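Packaging enzyme P4 (Pseudomonas phage phi6, PDB 4BLO) hydrolyses nucleoside triphosphates and, as a hexameric RecA-like helicase, probably drives packaging of viral RNA into the phage capsid. Local coordinates at residues I146-V151 with S165-M170. Numbering follows the deposited sequence.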
ATOM      1  N   ILE L 146     -23.420  17.167 -20.887  1.00 28.25           N
ATOM      2  CA  ILE L 146     -22.353  17.595 -19.988  1.00 26.99           C
ATOM      3  C   ILE L 146     -21.081  16.961 -20.487  1.00 29.04           C
ATOM      4  O   ILE L 146     -21.018  15.737 -20.654  1.00 27.14           O
ATOM      5  CB  ILE L 146     -22.629  17.259 -18.498  1.00 29.66           C
ATOM      6  CG1 ILE L 146     -23.916  17.950 -17.977  1.00 30.74           C
ATOM      7  CG2 ILE L 146     -21.390  17.571 -17.607  1.00 28.43           C
ATOM      8  CD1 ILE L 146     -24.381  17.407 -16.671  1.00 33.11           C
ATOM      9  N   ARG L 147     -20.078  17.806 -20.774  1.00 26.28           N
ATOM     10  CA  ARG L 147     -18.788  17.333 -21.255  1.00 24.98           C
ATOM     11  C   ARG L 147     -17.744  17.541 -20.162  1.00 30.21           C
ATOM     12  O   ARG L 147     -17.555  18.661 -19.665  1.00 32.19           O
ATOM     13  CB  ARG L 147     -18.421  17.976 -22.581  1.00 22.58           C
ATOM     14  CG  ARG L 147     -19.097  17.279 -23.742  1.00 22.69           C
ATOM     15  CD  ARG L 147     -18.089  16.991 -24.850  1.00 26.63           C
ATOM     16  NE  ARG L 147     -17.817  15.563 -25.044  1.00 26.23           N
ATOM     17  CZ  ARG L 147     -16.740  15.069 -25.659  1.00 45.50           C
ATOM     18  NH1 ARG L 147     -15.786  15.878 -26.102  1.00 23.77           N
ATOM     19  NH2 ARG L 147     -16.589  13.759 -25.797  1.00 48.40           N
ATOM     20  N   TRP L 148     -17.131  16.426 -19.729  1.00 26.71           N
ATOM     21  CA  TRP L 148     -16.175  16.423 -18.629  1.00 27.12           C
ATOM     22  C   TRP L 148     -15.030  15.436 -18.920  1.00 33.09           C
ATOM     23  O   TRP L 148     -15.285  14.293 -19.301  1.00 33.60           O
ATOM     24  CB  TRP L 148     -16.946  16.052 -17.349  1.00 25.81           C
ATOM     25  CG  TRP L 148     -16.269  16.320 -16.044  1.00 27.94           C
ATOM     26  CD1 TRP L 148     -15.491  17.396 -15.716  1.00 31.61           C
ATOM     27  CD2 TRP L 148     -16.429  15.557 -14.838  1.00 27.76           C
ATOM     28  NE1 TRP L 148     -15.094  17.304 -14.400  1.00 30.79           N
ATOM     29  CE2 TRP L 148     -15.662  16.190 -13.835  1.00 31.68           C
ATOM     30  CE3 TRP L 148     -17.117  14.368 -14.517  1.00 28.33           C
ATOM     31  CZ2 TRP L 148     -15.574  15.689 -12.532  1.00 30.99           C
ATOM     32  CZ3 TRP L 148     -17.013  13.865 -13.228  1.00 29.53           C
ATOM     33  CH2 TRP L 148     -16.237  14.511 -12.258  1.00 30.51           C
ATOM     34  N   GLY L 149     -13.789  15.911 -18.778  1.00 30.17           N
ATOM     35  CA  GLY L 149     -12.566  15.127 -18.948  1.00 30.27           C
ATOM     36  C   GLY L 149     -12.460  14.309 -20.219  1.00 34.78           C
ATOM     37  O   GLY L 149     -11.989  13.166 -20.196  1.00 33.42           O
ATOM     38  N   GLU L 150     -12.884  14.915 -21.333  1.00 32.60           N
ATOM     39  CA  GLU L 150     -12.883  14.343 -22.670  1.00 32.04           C
ATOM     40  C   GLU L 150     -12.060  15.214 -23.583  1.00 37.42           C
ATOM     41  O   GLU L 150     -12.066  16.430 -23.395  1.00 38.93           O
ATOM     42  CB  GLU L 150     -14.329  14.257 -23.149  1.00 33.24           C
ATOM     43  CG  GLU L 150     -15.069  13.055 -22.589  1.00 40.07           C
ATOM     44  CD  GLU L 150     -14.352  11.739 -22.828  1.00 52.85           C
ATOM     45  OE1 GLU L 150     -14.156  11.374 -24.011  1.00 53.53           O
ATOM     46  OE2 GLU L 150     -13.901  11.122 -21.836  1.00 22.20           O
ATOM     47  N   VAL L 151     -11.333  14.632 -24.558  1.00 33.82           N
ATOM     48  CA  VAL L 151     -10.500  15.444 -25.474  1.00 34.54           C
ATOM     49  C   VAL L 151     -11.417  16.192 -26.514  1.00 38.48           C
ATOM     50  O   VAL L 151     -12.617  15.902 -26.590  1.00 37.66           O
ATOM     51  CB  VAL L 151      -9.383  14.586 -26.125  1.00 39.07           C
ATOM     52  CG1 VAL L 151      -9.845  13.899 -27.404  1.00 39.44           C
ATOM     53  CG2 VAL L 151      -8.132  15.395 -26.363  1.00 39.84           C
ATOM     54  N   SER L 165     -15.816  21.341 -14.986  1.00 40.51           N
ATOM     55  CA  SER L 165     -14.478  21.042 -14.493  1.00 39.18           C
ATOM     56  C   SER L 165     -14.504  20.220 -13.202  1.00 43.42           C
ATOM     57  O   SER L 165     -13.588  19.426 -13.009  1.00 44.65           O
ATOM     58  CB  SER L 165     -13.702  22.334 -14.256  1.00 42.63           C
ATOM     59  OG  SER L 165     -14.202  23.097 -13.169  1.00 52.74           O
ATOM     60  N   THR L 166     -15.523  20.411 -12.314  1.00 38.33           N
ATOM     61  CA  THR L 166     -15.620  19.726 -11.010  1.00 36.59           C
ATOM     62  C   THR L 166     -16.820  18.765 -10.909  1.00 39.93           C
ATOM     63  O   THR L 166     -17.769  18.861 -11.690  1.00 38.18           O
ATOM     64  CB  THR L 166     -15.658  20.739  -9.824  1.00 38.99           C
ATOM     65  OG1 THR L 166     -16.976  21.257  -9.605  1.00 39.27           O
ATOM     66  CG2 THR L 166     -14.648  21.871  -9.962  1.00 34.34           C
ATOM     67  N   LEU L 167     -16.780  17.864  -9.895  1.00 38.18           N
ATOM     68  CA  LEU L 167     -17.853  16.907  -9.580  1.00 37.90           C
ATOM     69  C   LEU L 167     -19.088  17.668  -9.070  1.00 42.71           C
ATOM     70  O   LEU L 167     -20.217  17.287  -9.385  1.00 41.25           O
ATOM     71  CB  LEU L 167     -17.382  15.861  -8.544  1.00 37.57           C
ATOM     72  CG  LEU L 167     -18.451  14.874  -8.011  1.00 43.13           C
ATOM     73  CD1 LEU L 167     -18.991  13.966  -9.108  1.00 42.41           C
ATOM     74  CD2 LEU L 167     -17.922  14.063  -6.854  1.00 47.43           C
ATOM     75  N   ASP L 168     -18.854  18.763  -8.304  1.00 41.23           N
ATOM     76  CA  ASP L 168     -19.889  19.657  -7.780  1.00 42.10           C
ATOM     77  C   ASP L 168     -20.736  20.195  -8.939  1.00 46.32           C
ATOM     78  O   ASP L 168     -21.968  20.108  -8.880  1.00 47.03           O
ATOM     79  CB  ASP L 168     -19.262  20.820  -6.987  1.00 45.23           C
ATOM     80  CG  ASP L 168     -18.562  20.465  -5.695  1.00 51.94           C
ATOM     81  OD1 ASP L 168     -18.565  19.287  -5.327  1.00 49.28           O
ATOM     82  OD2 ASP L 168     -17.981  21.364  -5.074  1.00 61.39           O
ATOM     83  N   GLU L 169     -20.064  20.707 -10.006  1.00 40.87           N
ATOM     84  CA  GLU L 169     -20.692  21.224 -11.216  1.00 40.72           C
ATOM     85  C   GLU L 169     -21.535  20.146 -11.908  1.00 44.47           C
ATOM     86  O   GLU L 169     -22.657  20.442 -12.323  1.00 44.77           O
ATOM     87  CB  GLU L 169     -19.639  21.775 -12.192  1.00 42.28           C
ATOM     88  CG  GLU L 169     -19.033  23.108 -11.782  1.00 50.85           C
ATOM     89  CD  GLU L 169     -17.773  23.533 -12.505  1.00 60.32           C
ATOM     90  OE1 GLU L 169     -17.315  22.783 -13.397  1.00 68.72           O
ATOM     91  OE2 GLU L 169     -17.220  24.604 -12.159  1.00 44.05           O
ATOM     92  N   MET L 170     -21.026  18.894 -12.001  1.00 40.70           N
ATOM     93  CA  MET L 170     -21.751  17.792 -12.638  1.00 39.78           C
ATOM     94  C   MET L 170     -23.092  17.545 -11.956  1.00 44.76           C
ATOM     95  O   MET L 170     -24.119  17.490 -12.634  1.00 45.73           O
ATOM     96  CB  MET L 170     -20.929  16.502 -12.643  1.00 40.77           C
ATOM     97  CG  MET L 170     -21.473  15.478 -13.612  1.00 44.26           C
ATOM     98  SD  MET L 170     -21.135  13.793 -13.084  1.00 48.49           S
ATOM     99  CE  MET L 170     -22.349  13.603 -11.760  1.00 45.56           C
TER
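Segment 146-151, which carries on from strand 144-147, runs beside the start of helix 167-179, with the CA of W148 nearest that of S165 and the CA of I146 nearest that of M170. This is the P-loop NTPase core of a RecA-like ATPase: 144-147 is parallel to strand 161-163, one of the two outermost strands of the main sheet within this chain, which leads into the helix packed on that sheet.

W148 carries most of the contact. With CG anti to the backbone N (chi1 -165°), the indole reaches the turn before the helix, where its NE1 donates to S165 O at 3.0 Å. The bond is nearly straight at the hydrogen (169°), and the oxygen lies in the ring plane, yet the indole N-H arrives from above the carbonyl plane. Tryptophan suits this place because one side chain supplies both a donor for a buried carbonyl and a broad apolar surface. The benzo part of the indole meets the helix start obliquely, with CZ2 3.6 Å from L167 N and CH2 4.1 Å from L167 CB. M170 adds a Met-aromatic contact, its flexible thioether placing SD 4.1 Å from W148 CZ3. I146, a branched aliphatic residue, is buried, its CD1 coming within 4.0 Å of M170 O, and it packs on V173 and C174 further along the same helix. A second subunit packs I97 on both W148 and L167, so the contact lies close to a subunit interface.

T166 and E169 form a capping box: the threonine hydroxyl is short enough to accept from the first turn, while the longer glutamate reaches back to the loop. E169 OE1 takes three donors, S165 N, S165 OG and T166 N, and in return E169 N donates to T166 OG1 at 3.2 Å.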